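Local coordinates for cytoplasmic protein (Cryptococcus neoformans var. grubii serotype A, PDB 7LPO) that probably hydrolyses the beta-glucosidic bond of steryl glucosides, as a sterylglucosidase of glycoside hydrolase family 5, at residues Ile21-Thr25 with Leu26-Asp30; Arg494-Ile497 with Gln498-Ala502; His579-Gly582 with Asp583-Asn586; Pro755-Thr759 with Gly760-Tyr764. All blocks are in the same frame, centred on the assembly; numbering follows the deposited sequence.

How the contacts relate
Along the chain the four contacts follow in series; none nests in or crosses another, and no two touch. Contact 1 closes an N-terminal loop on the strand 28-29, beside the first barrel strand, 35-43. Contact 2 is a stretch of the helix 490-512, which precedes the strand 518-522. Contact 3 is a tight turn in the loop after the strand 567-570, close to a bound Tris molecule. Contact 4 closes the loop from strand 749-753 to strand 761-770 in the C-terminal beta domain. Centres of contacts 1 and 4 lie about 21 Å apart, those of contacts 3 and 4 about 51 Å, on opposite sides of the chain's centre.

Contact 1: residues Ile21-Thr25 with Leu26-Asp30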
loop_
_atom_site.group_PDB
_atom_site.type_symbol
_atom_site.label_atom_id
_atom_site.label_comp_id
_atom_site.label_asym_id
_atom_site.label_seq_id
_atom_site.Cartn_x
_atom_site.Cartn_y
_atom_site.Cartn_z
ATOM N N ILE A 21 -10.379 20.511 -0.884
ATOM C CA ILE A 21 -9.507 20.155 -1.996
ATOM C C ILE A 21 -10.369 19.579 -3.106
ATOM O O ILE A 21 -11.017 18.544 -2.927
ATOM C CB ILE A 21 -8.423 19.152 -1.578
ATOM C CG1 ILE A 21 -7.394 19.823 -0.673
ATOM C CG2 ILE A 21 -7.760 18.580 -2.816
ATOM C CD1 ILE A 21 -6.475 18.845 0.050
ATOM N N HIS A 22 -10.389 20.251 -4.251
ATOM C CA HIS A 22 -11.084 19.719 -5.413
ATOM C C HIS A 22 -10.300 18.558 -6.017
ATOM O O HIS A 22 -9.065 18.557 -6.028
ATOM C CB HIS A 22 -11.298 20.830 -6.436
ATOM C CG HIS A 22 -12.211 21.911 -5.944
ATOM N ND1 HIS A 22 -13.584 21.800 -5.985
ATOM C CD2 HIS A 22 -11.950 23.101 -5.353
ATOM C CE1 HIS A 22 -14.129 22.887 -5.468
ATOM N NE2 HIS A 22 -13.158 23.688 -5.070
ATOM N N SER A 23 -11.032 17.553 -6.491
ATOM C CA SER A 23 -10.481 16.332 -7.058
ATOM C C SER A 23 -11.333 16.001 -8.279
ATOM O O SER A 23 -11.891 14.910 -8.417
ATOM C CB SER A 23 -10.471 15.203 -6.029
ATOM O OG SER A 23 -9.605 14.163 -6.440
ATOM N N SER A 24 -11.445 16.999 -9.157
ATOM C CA SER A 24 -12.359 17.035 -10.285
ATOM C C SER A 24 -11.642 17.182 -11.621
ATOM O O SER A 24 -12.303 17.175 -12.666
ATOM C CB SER A 24 -13.323 18.218 -10.116
ATOM O OG SER A 24 -12.599 19.364 -9.679
ATOM N N THR A 25 -10.330 17.356 -11.602
ATOM C CA THR A 25 -9.526 17.567 -12.783
ATOM C C THR A 25 -8.274 16.709 -12.632
ATOM O O THR A 25 -8.148 15.916 -11.680
ATOM C CB THR A 25 -9.176 19.054 -12.937
ATOM O OG1 THR A 25 -8.203 19.400 -11.939
ATOM C CG2 THR A 25 -10.399 19.928 -12.777
ATOM N N LEU A 26 -7.313 16.910 -13.530
ATOM C CA LEU A 26 -6.089 16.120 -13.500
ATOM C C LEU A 26 -5.212 16.417 -12.292
ATOM O O LEU A 26 -4.228 15.702 -12.076
ATOM C CB LEU A 26 -5.284 16.352 -14.775
ATOM C CG LEU A 26 -5.853 15.590 -15.969
ATOM C CD1 LEU A 26 -5.234 16.100 -17.267
ATOM C CD2 LEU A 26 -5.622 14.095 -15.785
ATOM N N HIS A 27 -5.524 17.457 -11.523
ATOM C CA HIS A 27 -4.749 17.811 -10.348
ATOM C C HIS A 27 -5.683 18.233 -9.232
ATOM O O HIS A 27 -6.733 18.834 -9.475
ATOM C CB HIS A 27 -3.773 18.955 -10.617
ATOM C CG HIS A 27 -2.904 18.735 -11.810
ATOM N ND1 HIS A 27 -1.650 18.171 -11.721
ATOM C CD2 HIS A 27 -3.109 18.998 -13.123
ATOM C CE1 HIS A 27 -1.119 18.097 -12.929
ATOM N NE2 HIS A 27 -1.986 18.589 -13.797
ATOM N N PHE A 28 -5.284 17.906 -8.005
ATOM C CA PHE A 28 -5.924 18.471 -6.832
ATOM C C PHE A 28 -5.834 19.986 -6.910
ATOM O O PHE A 28 -4.823 20.545 -7.352
ATOM C CB PHE A 28 -5.234 17.989 -5.558
ATOM C CG PHE A 28 -5.356 16.516 -5.293
ATOM C CD1 PHE A 28 -6.590 15.911 -5.181
ATOM C CD2 PHE A 28 -4.218 15.745 -5.107
ATOM C CE1 PHE A 28 -6.695 14.557 -4.904
ATOM C CE2 PHE A 28 -4.312 14.387 -4.836
ATOM C CZ PHE A 28 -5.555 13.792 -4.731
ATOM N N GLN A 29 -6.880 20.659 -6.443
ATOM C CA GLN A 29 -6.889 22.115 -6.427
ATOM C C GLN A 29 -7.494 22.639 -5.135
ATOM O O GLN A 29 -8.464 22.071 -4.623
ATOM C CB GLN A 29 -7.703 22.698 -7.582
ATOM C CG GLN A 29 -7.272 22.318 -8.960
ATOM C CD GLN A 29 -8.354 22.625 -9.968
ATOM O OE1 GLN A 29 -9.409 21.982 -9.980
ATOM N NE2 GLN A 29 -8.125 23.635 -10.786
ATOM N N ASP A 30 -6.947 23.751 -4.637
ATOM C CA ASP A 30 -7.558 24.479 -3.538
ATOM C C ASP A 30 -8.613 25.422 -4.110
ATOM O O ASP A 30 -8.796 25.513 -5.324
ATOM C CB ASP A 30 -6.494 25.203 -2.708
ATOM C CG ASP A 30 -5.842 26.362 -3.435
ATOM O OD1 ASP A 30 -6.288 26.759 -4.540
ATOM O OD2 ASP A 30 -4.857 26.887 -2.873
HETATM O O HOH W 1 -9.576 19.316 -9.029
#
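Ile21 and Phe28 meet at a slant on one side of a chain reversal, while Thr25 and Gln29 cross nearly at right angles on the other. In Ile21 a chi1 of -71° puts CG1 beside the backbone N and CG2 anti to it, and it is CG2 that reaches Phe28, 3.8 Å from CD1. Ser23 approaches the same ring obliquely, with OG 3.3 Å from Phe28 CE1, yet the main polar partner of this hydroxyl is the carbonyl of Ala447. The carbonyl oxygen of His22 lies at the ring's edge, in its plane. That oxygen also accepts from the backbone N of Gln29 (3.1 Å), and His22 N in turn donates to Gln29 O at 2.7 Å, so the two residues form one antiparallel hydrogen-bonded pair.

Beyond that pair a water fills the bend. It takes the N-H of Ser24 and donates to the carbonyl of His27 and, at 2.8 Å, to Gln29 OE1. The water bond holds OE1 of Gln29 at the inside of the loop, where Thr25 CG2 stands 3.6 Å from it.

Outside the loop, Phe28 and Ile21 pack on Leu38 and Leu36 at the start of the strand 35-43, Phe28 also rests on Cys448 and Pro516, and Asp30 forms a salt bridge with Arg34. The arrangement is that of a hairpin-like reversal with a single bridge, laid over the N-terminal ends of the barrel strands, consistent with the N-terminal strands that cover the bottom of the TIM barrel in many family 5 enzymes.

Contact 2: residues Arg494-Ile497 with Gln498-Ala502; sequences RKMI and QGELA
In Met496 the CG carbon stands anti to the backbone N (chi1 -177°) and the chain then bends at chi2, which swings SD forward along the helix; Glu500 instead sets CG beside its own N (chi1 -71°) and extends back to meet it. The two side chains lie next to each other, pointing the same way, with SD of Met496 3.5 Å from OE1 of Glu500. The other carboxylate oxygen, OE2, accepts from the backbone N of Ile472 and lies close to OD1 of Asp470, a like-charge approach that would probably disfavour ionisation of both, while the N-H of Ile472 would offset part of this.

One residue on, Ile497 and Leu501 repeat the side-by-side arrangement, CG2 to CD2 at 4.2 Å. CD2 of Leu501 also comes 3.3 Å from the carbonyl O of Ile497, which accepts the hydrogen bond from Leu501 N.

Beneath these side chains run four consecutive bonds from N to the carbonyl four residues earlier, the straightest being Gln498 N to Arg494 O (3.0 Å, 168°). Ile497 and Leu501 face the helix 547-559, and Arg494 forms a salt bridge with its Asp554. This is regular alpha-helix with i to i+4 side-chain pairing, on the outer helical layer of the TIM barrel.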
loop_
_atom_site.group_PDB
_atom_site.type_symbol
_atom_site.label_atom_id
_atom_site.label_comp_id
_atom_site.label_asym_id
_atom_site.label_seq_id
_atom_site.Cartn_x
_atom_site.Cartn_y
_atom_site.Cartn_z
ATOM N N ARG A 494 16.889 4.994 -14.427
ATOM C CA ARG A 494 16.019 6.037 -13.892
ATOM C C ARG A 494 14.962 6.445 -14.909
ATOM O O ARG A 494 13.780 6.584 -14.571
ATOM C CB ARG A 494 16.862 7.241 -13.476
ATOM C CG ARG A 494 17.682 6.987 -12.224
ATOM C CD ARG A 494 18.774 8.015 -12.041
ATOM N NE ARG A 494 18.245 9.357 -11.816
ATOM C CZ ARG A 494 18.018 9.891 -10.618
ATOM N NH1 ARG A 494 18.269 9.197 -9.508
ATOM N NH2 ARG A 494 17.552 11.132 -10.526
ATOM N N LYS A 495 15.373 6.648 -16.162
ATOM C CA LYS A 495 14.421 7.054 -17.190
ATOM C C LYS A 495 13.364 5.983 -17.403
ATOM O O LYS A 495 12.188 6.291 -17.626
ATOM C CB LYS A 495 15.165 7.341 -18.493
ATOM C CG LYS A 495 14.289 7.870 -19.618
ATOM C CD LYS A 495 15.142 8.250 -20.832
ATOM C CE LYS A 495 14.293 8.758 -21.998
ATOM N NZ LYS A 495 14.670 8.095 -23.290
ATOM N N MET A 496 13.765 4.716 -17.325
ATOM C CA MET A 496 12.824 3.624 -17.530
ATOM C C MET A 496 11.785 3.576 -16.415
ATOM O O MET A 496 10.585 3.437 -16.688
ATOM C CB MET A 496 13.598 2.310 -17.626
ATOM C CG MET A 496 12.743 1.109 -17.918
ATOM S SD MET A 496 12.273 0.318 -16.385
ATOM C CE MET A 496 13.827 -0.451 -15.920
ATOM N N ILE A 497 12.219 3.725 -15.158
ATOM C CA ILE A 497 11.276 3.678 -14.047
ATOM C C ILE A 497 10.349 4.885 -14.083
ATOM O O ILE A 497 9.148 4.772 -13.818
ATOM C CB ILE A 497 12.029 3.554 -12.708
ATOM C CG1 ILE A 497 12.872 2.282 -12.758
ATOM C CG2 ILE A 497 11.049 3.542 -11.539
ATOM C CD1 ILE A 497 13.258 1.715 -11.433
ATOM N N GLN A 498 10.878 6.049 -14.443
ATOM C CA GLN A 498 10.013 7.208 -14.625
ATOM C C GLN A 498 8.982 6.946 -15.718
ATOM O O GLN A 498 7.836 7.403 -15.621
ATOM C CB GLN A 498 10.857 8.435 -14.960
ATOM C CG GLN A 498 10.098 9.729 -14.939
ATOM C CD GLN A 498 11.003 10.916 -15.188
ATOM O OE1 GLN A 498 11.179 11.337 -16.321
ATOM N NE2 GLN A 498 11.596 11.449 -14.125
ATOM N N GLY A 499 9.370 6.213 -16.761
ATOM C CA GLY A 499 8.406 5.832 -17.781
ATOM C C GLY A 499 7.331 4.894 -17.272
ATOM O O GLY A 499 6.177 4.975 -17.702
ATOM N N GLU A 500 7.684 4.009 -16.334
ATOM C CA GLU A 500 6.674 3.138 -15.743
ATOM C C GLU A 500 5.635 3.940 -14.968
ATOM O O GLU A 500 4.438 3.648 -15.038
ATOM C CB GLU A 500 7.338 2.104 -14.834
ATOM C CG GLU A 500 8.118 1.029 -15.576
ATOM C CD GLU A 500 8.591 -0.090 -14.647
ATOM O OE1 GLU A 500 9.647 0.060 -14.011
ATOM O OE2 GLU A 500 7.902 -1.124 -14.555
ATOM N N LEU A 501 6.062 4.943 -14.204
ATOM C CA LEU A 501 5.088 5.748 -13.478
ATOM C C LEU A 501 4.199 6.536 -14.437
ATOM O O LEU A 501 3.040 6.815 -14.121
ATOM C CB LEU A 501 5.796 6.696 -12.510
ATOM C CG LEU A 501 6.179 6.187 -11.120
ATOM C CD1 LEU A 501 4.939 5.827 -10.340
ATOM C CD2 LEU A 501 7.123 4.992 -11.215
ATOM N N ALA A 502 4.722 6.907 -15.606
ATOM C CA ALA A 502 3.910 7.623 -16.583
ATOM C C ALA A 502 2.793 6.741 -17.123
ATOM O O ALA A 502 1.715 7.243 -17.452
ATOM C CB ALA A 502 4.787 8.129 -17.733
#

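Contact 3: residues His579-Gly582 with Asp583-Asn586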
loop_
_atom_site.group_PDB
_atom_site.type_symbol
_atom_site.label_atom_id
_atom_site.label_comp_id
_atom_site.label_asym_id
_atom_site.label_seq_id
_atom_site.Cartn_x
_atom_site.Cartn_y
_atom_site.Cartn_z
ATOM N N HIS A 579 17.036 -2.784 13.427
ATOM C CA HIS A 579 17.892 -3.449 12.443
ATOM C C HIS A 579 17.679 -4.958 12.437
ATOM O O HIS A 579 17.710 -5.596 11.380
ATOM C CB HIS A 579 19.364 -3.150 12.722
ATOM C CG HIS A 579 19.755 -1.738 12.448
ATOM N ND1 HIS A 579 20.995 -1.234 12.773
ATOM C CD2 HIS A 579 19.065 -0.721 11.883
ATOM C CE1 HIS A 579 21.045 0.041 12.434
ATOM N NE2 HIS A 579 19.892 0.374 11.881
ATOM N N GLU A 580 17.502 -5.557 13.610
ATOM C CA GLU A 580 17.430 -7.012 13.688
ATOM C C GLU A 580 16.185 -7.547 12.986
ATOM O O GLU A 580 16.262 -8.515 12.222
ATOM C CB GLU A 580 17.448 -7.450 15.151
ATOM C CG GLU A 580 17.447 -8.954 15.332
ATOM C CD GLU A 580 17.523 -9.364 16.787
ATOM O OE1 GLU A 580 17.502 -8.478 17.669
ATOM O OE2 GLU A 580 17.603 -10.581 17.041
ATOM N N TRP A 581 15.025 -6.939 13.233
ATOM C CA TRP A 581 13.769 -7.445 12.688
ATOM C C TRP A 581 13.117 -6.500 11.686
ATOM O O TRP A 581 11.994 -6.765 11.238
ATOM C CB TRP A 581 12.794 -7.751 13.826
ATOM C CG TRP A 581 13.310 -8.778 14.750
ATOM C CD1 TRP A 581 13.802 -8.577 16.003
ATOM C CD2 TRP A 581 13.408 -10.182 14.501
ATOM N NE1 TRP A 581 14.191 -9.764 16.550
ATOM C CE2 TRP A 581 13.957 -10.769 15.652
ATOM C CE3 TRP A 581 13.078 -11.001 13.418
ATOM C CZ2 TRP A 581 14.187 -12.136 15.755
ATOM C CZ3 TRP A 581 13.303 -12.346 13.517
ATOM C CH2 TRP A 581 13.865 -12.904 14.675
ATOM N N GLY A 582 13.786 -5.414 11.322
ATOM C CA GLY A 582 13.222 -4.508 10.338
ATOM C C GLY A 582 11.951 -3.862 10.851
ATOM O O GLY A 582 11.858 -3.447 12.016
ATOM N N ASP A 583 10.939 -3.798 9.967
ATOM C CA ASP A 583 9.637 -3.249 10.312
ATOM C C ASP A 583 8.816 -4.206 11.208
ATOM O O ASP A 583 7.658 -3.878 11.461
ATOM C CB ASP A 583 8.825 -2.927 9.050
ATOM C CG ASP A 583 9.457 -1.837 8.182
ATOM O OD1 ASP A 583 10.341 -1.083 8.656
ATOM O OD2 ASP A 583 9.052 -1.735 7.003
ATOM N N ASN A 584 9.399 -5.331 11.632
ATOM C CA ASN A 584 8.727 -6.316 12.479
ATOM C C ASN A 584 7.590 -7.004 11.735
ATOM O O ASN A 584 6.563 -7.344 12.329
ATOM C CB ASN A 584 8.198 -5.686 13.770
ATOM C CG ASN A 584 9.294 -5.093 14.611
ATOM O OD1 ASN A 584 10.172 -5.807 15.080
ATOM N ND2 ASN A 584 9.267 -3.774 14.790
ATOM N N TRP A 585 7.778 -7.227 10.432
ATOM C CA TRP A 585 6.736 -7.825 9.602
ATOM C C TRP A 585 7.402 -8.520 8.415
ATOM O O TRP A 585 7.795 -7.865 7.440
ATOM C CB TRP A 585 5.749 -6.761 9.150
ATOM C CG TRP A 585 4.531 -7.308 8.481
ATOM C CD1 TRP A 585 3.409 -7.783 9.088
ATOM C CD2 TRP A 585 4.308 -7.427 7.071
ATOM N NE1 TRP A 585 2.498 -8.195 8.144
ATOM C CE2 TRP A 585 3.026 -7.989 6.897
ATOM C CE3 TRP A 585 5.075 -7.125 5.937
ATOM C CZ2 TRP A 585 2.488 -8.257 5.638
ATOM C CZ3 TRP A 585 4.540 -7.381 4.684
ATOM C CH2 TRP A 585 3.254 -7.942 4.546
ATOM N N ASN A 586 7.530 -9.841 8.515
ATOM C CA ASN A 586 7.852 -10.716 7.392
ATOM C C ASN A 586 9.213 -10.416 6.776
ATOM O O ASN A 586 9.463 -10.745 5.611
ATOM C CB ASN A 586 6.756 -10.641 6.322
ATOM C CG ASN A 586 5.461 -11.295 6.772
ATOM O OD1 ASN A 586 5.456 -12.096 7.706
ATOM N ND2 ASN A 586 4.361 -10.970 6.097
HETATM O O HOH W 2 10.363 -7.241 9.163
#
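Asn584 folds its amide back over the turn that begins at Trp581, and its side chain can be followed outward. From CB the torsion places CG beside the backbone N (chi1 -61°), which turns the amide back along the preceding residues: CG lies 4.0 Å from the carbonyl O of Gly582. The amide then divides its two ends. OD1 comes 3.5 Å from CB of Trp581, while ND2 passes 3.8 Å from Gly582 O and donates to the carbonyl of Asp576, a bond that fixes which way round the amide sits.

Under this side chain the backbone N of Asn584 donates to Trp581 O at 3.0 Å. The donor stands well above the carbonyl plane, 45° out of it, so this bond does not use a lone pair. The same oxygen is gripped a second time by a water that donates to it at 2.7 Å and accepts from Trp585 N at 2.9 Å, carrying the connection one residue beyond the turn. Asp583, whose CB points away, has its carboxylate held by Asn577 and by the backbone N of Leu590.

Past the turn, Trp585 gives NE1 to the carbonyl of Gly153, and ND2 of Asn586, hydrogen-bonded to the carbonyl of Gly152, lies 3.2 Å above the indole plane of Trp585, toward its rim. The side chain of Trp585 is about 3 Å, nearest atoms, from a bound Tris molecule. Gly582 with positive phi and strongly negative psi, followed by Asp583 with psi close to zero, makes Trp581-Asn584 a type II' beta turn, in the loop after the strand 567-570, at the end of the barrel where family 5 enzymes carry their active site.

Contact 4: residues Pro755-Thr759 with Gly760-Tyr764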
loop_
_atom_site.group_PDB
_atom_site.type_symbol
_atom_site.label_atom_id
_atom_site.label_comp_id
_atom_site.label_asym_id
_atom_site.label_seq_id
_atom_site.Cartn_x
_atom_site.Cartn_y
_atom_site.Cartn_z
ATOM N N PRO A 755 2.911 37.328 -12.801
ATOM C CA PRO A 755 1.692 37.605 -13.567
ATOM C C PRO A 755 1.436 36.533 -14.611
ATOM O O PRO A 755 2.362 36.021 -15.247
ATOM C CB PRO A 755 1.996 38.953 -14.233
ATOM C CG PRO A 755 3.490 38.927 -14.425
ATOM C CD PRO A 755 4.046 38.171 -13.232
ATOM N N VAL A 756 0.164 36.202 -14.801
ATOM C CA VAL A 756 -0.203 35.247 -15.841
ATOM C C VAL A 756 0.007 35.924 -17.191
ATOM O O VAL A 756 0.104 37.160 -17.255
ATOM C CB VAL A 756 -1.646 34.746 -15.670
ATOM C CG1 VAL A 756 -1.888 34.364 -14.214
ATOM C CG2 VAL A 756 -2.641 35.794 -16.131
ATOM N N PRO A 757 0.107 35.168 -18.283
ATOM C CA PRO A 757 0.212 35.801 -19.603
ATOM C C PRO A 757 -1.072 36.526 -19.972
ATOM O O PRO A 757 -2.177 36.120 -19.601
ATOM C CB PRO A 757 0.478 34.625 -20.555
ATOM C CG PRO A 757 0.879 33.471 -19.670
ATOM C CD PRO A 757 0.199 33.700 -18.349
ATOM N N GLY A 758 -0.917 37.623 -20.713
ATOM C CA GLY A 758 -2.083 38.332 -21.203
ATOM C C GLY A 758 -2.917 37.518 -22.168
ATOM O O GLY A 758 -4.111 37.789 -22.330
ATOM N N THR A 759 -2.317 36.516 -22.802
ATOM C CA THR A 759 -3.014 35.698 -23.778
ATOM C C THR A 759 -2.385 34.313 -23.805
ATOM O O THR A 759 -1.167 34.173 -23.694
ATOM C CB THR A 759 -2.950 36.324 -25.176
ATOM O OG1 THR A 759 -3.515 35.419 -26.132
ATOM C CG2 THR A 759 -1.510 36.636 -25.569
ATOM N N GLY A 760 -3.229 33.302 -23.959
ATOM C CA GLY A 760 -2.756 31.956 -24.211
ATOM C C GLY A 760 -2.145 31.270 -23.014
ATOM O O GLY A 760 -2.698 31.325 -21.915
ATOM N N GLU A 761 -1.005 30.611 -23.222
ATOM C CA GLU A 761 -0.330 29.910 -22.144
ATOM C C GLU A 761 1.167 29.969 -22.391
ATOM O O GLU A 761 1.622 30.065 -23.533
ATOM C CB GLU A 761 -0.798 28.455 -22.014
ATOM C CG GLU A 761 -1.094 27.756 -23.326
ATOM C CD GLU A 761 -1.815 26.431 -23.124
ATOM O OE1 GLU A 761 -1.313 25.397 -23.622
ATOM O OE2 GLU A 761 -2.879 26.423 -22.458
ATOM N N GLU A 762 1.924 29.899 -21.302
ATOM C CA GLU A 762 3.362 30.096 -21.327
ATOM C C GLU A 762 3.963 29.303 -20.179
ATOM O O GLU A 762 3.347 29.176 -19.117
ATOM C CB GLU A 762 3.699 31.584 -21.207
ATOM C CG GLU A 762 5.085 31.977 -21.671
ATOM C CD GLU A 762 5.254 33.487 -21.695
ATOM O OE1 GLU A 762 4.261 34.189 -22.000
ATOM O OE2 GLU A 762 6.367 33.970 -21.400
ATOM N N VAL A 763 5.149 28.753 -20.402
ATOM C CA VAL A 763 5.857 27.991 -19.385
ATOM C C VAL A 763 6.848 28.914 -18.685
ATOM O O VAL A 763 7.787 29.423 -19.308
ATOM C CB VAL A 763 6.577 26.775 -19.990
ATOM C CG1 VAL A 763 7.389 26.063 -18.905
ATOM C CG2 VAL A 763 5.585 25.834 -20.644
ATOM N N TYR A 764 6.644 29.119 -17.392
ATOM C CA TYR A 764 7.615 29.777 -16.535
ATOM C C TYR A 764 8.513 28.728 -15.883
ATOM O O TYR A 764 8.142 27.560 -15.745
ATOM C CB TYR A 764 6.910 30.592 -15.454
ATOM C CG TYR A 764 5.951 31.650 -15.939
ATOM C CD1 TYR A 764 5.812 31.945 -17.284
ATOM C CD2 TYR A 764 5.194 32.374 -15.031
ATOM C CE1 TYR A 764 4.938 32.930 -17.711
ATOM C CE2 TYR A 764 4.322 33.343 -15.442
ATOM C CZ TYR A 764 4.193 33.619 -16.779
ATOM O OH TYR A 764 3.313 34.601 -17.168
#
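Tyr764 and Pro755 make a side-chain-to-backbone hydrogen bond across the loop that carries the chain from strand 749-753 to strand 761-770, within the C-terminal beta domain. Strand 761-770 pairs with 689-696 and strand 749-753 with 707-710 and 742-746, so the bond ties the loop between them to the strand that follows. Tyr764 OH donates to Pro755 O at 2.6 Å, the hydroxyl lying in the carbonyl plane with a C=O...O angle of 153°. Pro755 O lies at the edge of the Tyr764 ring, in its plane. A first torsion that keeps CG beside the backbone N (chi1 -58°) swings the phenol back toward the loop.

Pro757 fills the inside of the bend. Its ring crosses both neighbours at a slant, with CD 3.5 Å from Tyr764 OH and CG 3.7 Å from CB of Glu762. The Tyr764 ring itself stacks on His740 and meets Tyr754 edge to face, while Glu762 OE2 has a weak hydrogen bond to His740.

Pro757 N, 3.4 Å from the Tyr764 OH, is a tertiary amide nitrogen without a hydrogen and so no donor to the phenol oxygen; the hydroxyl donates to the Pro755 carbonyl, tying loop to strand by a short polar bond beside apolar proline carbons.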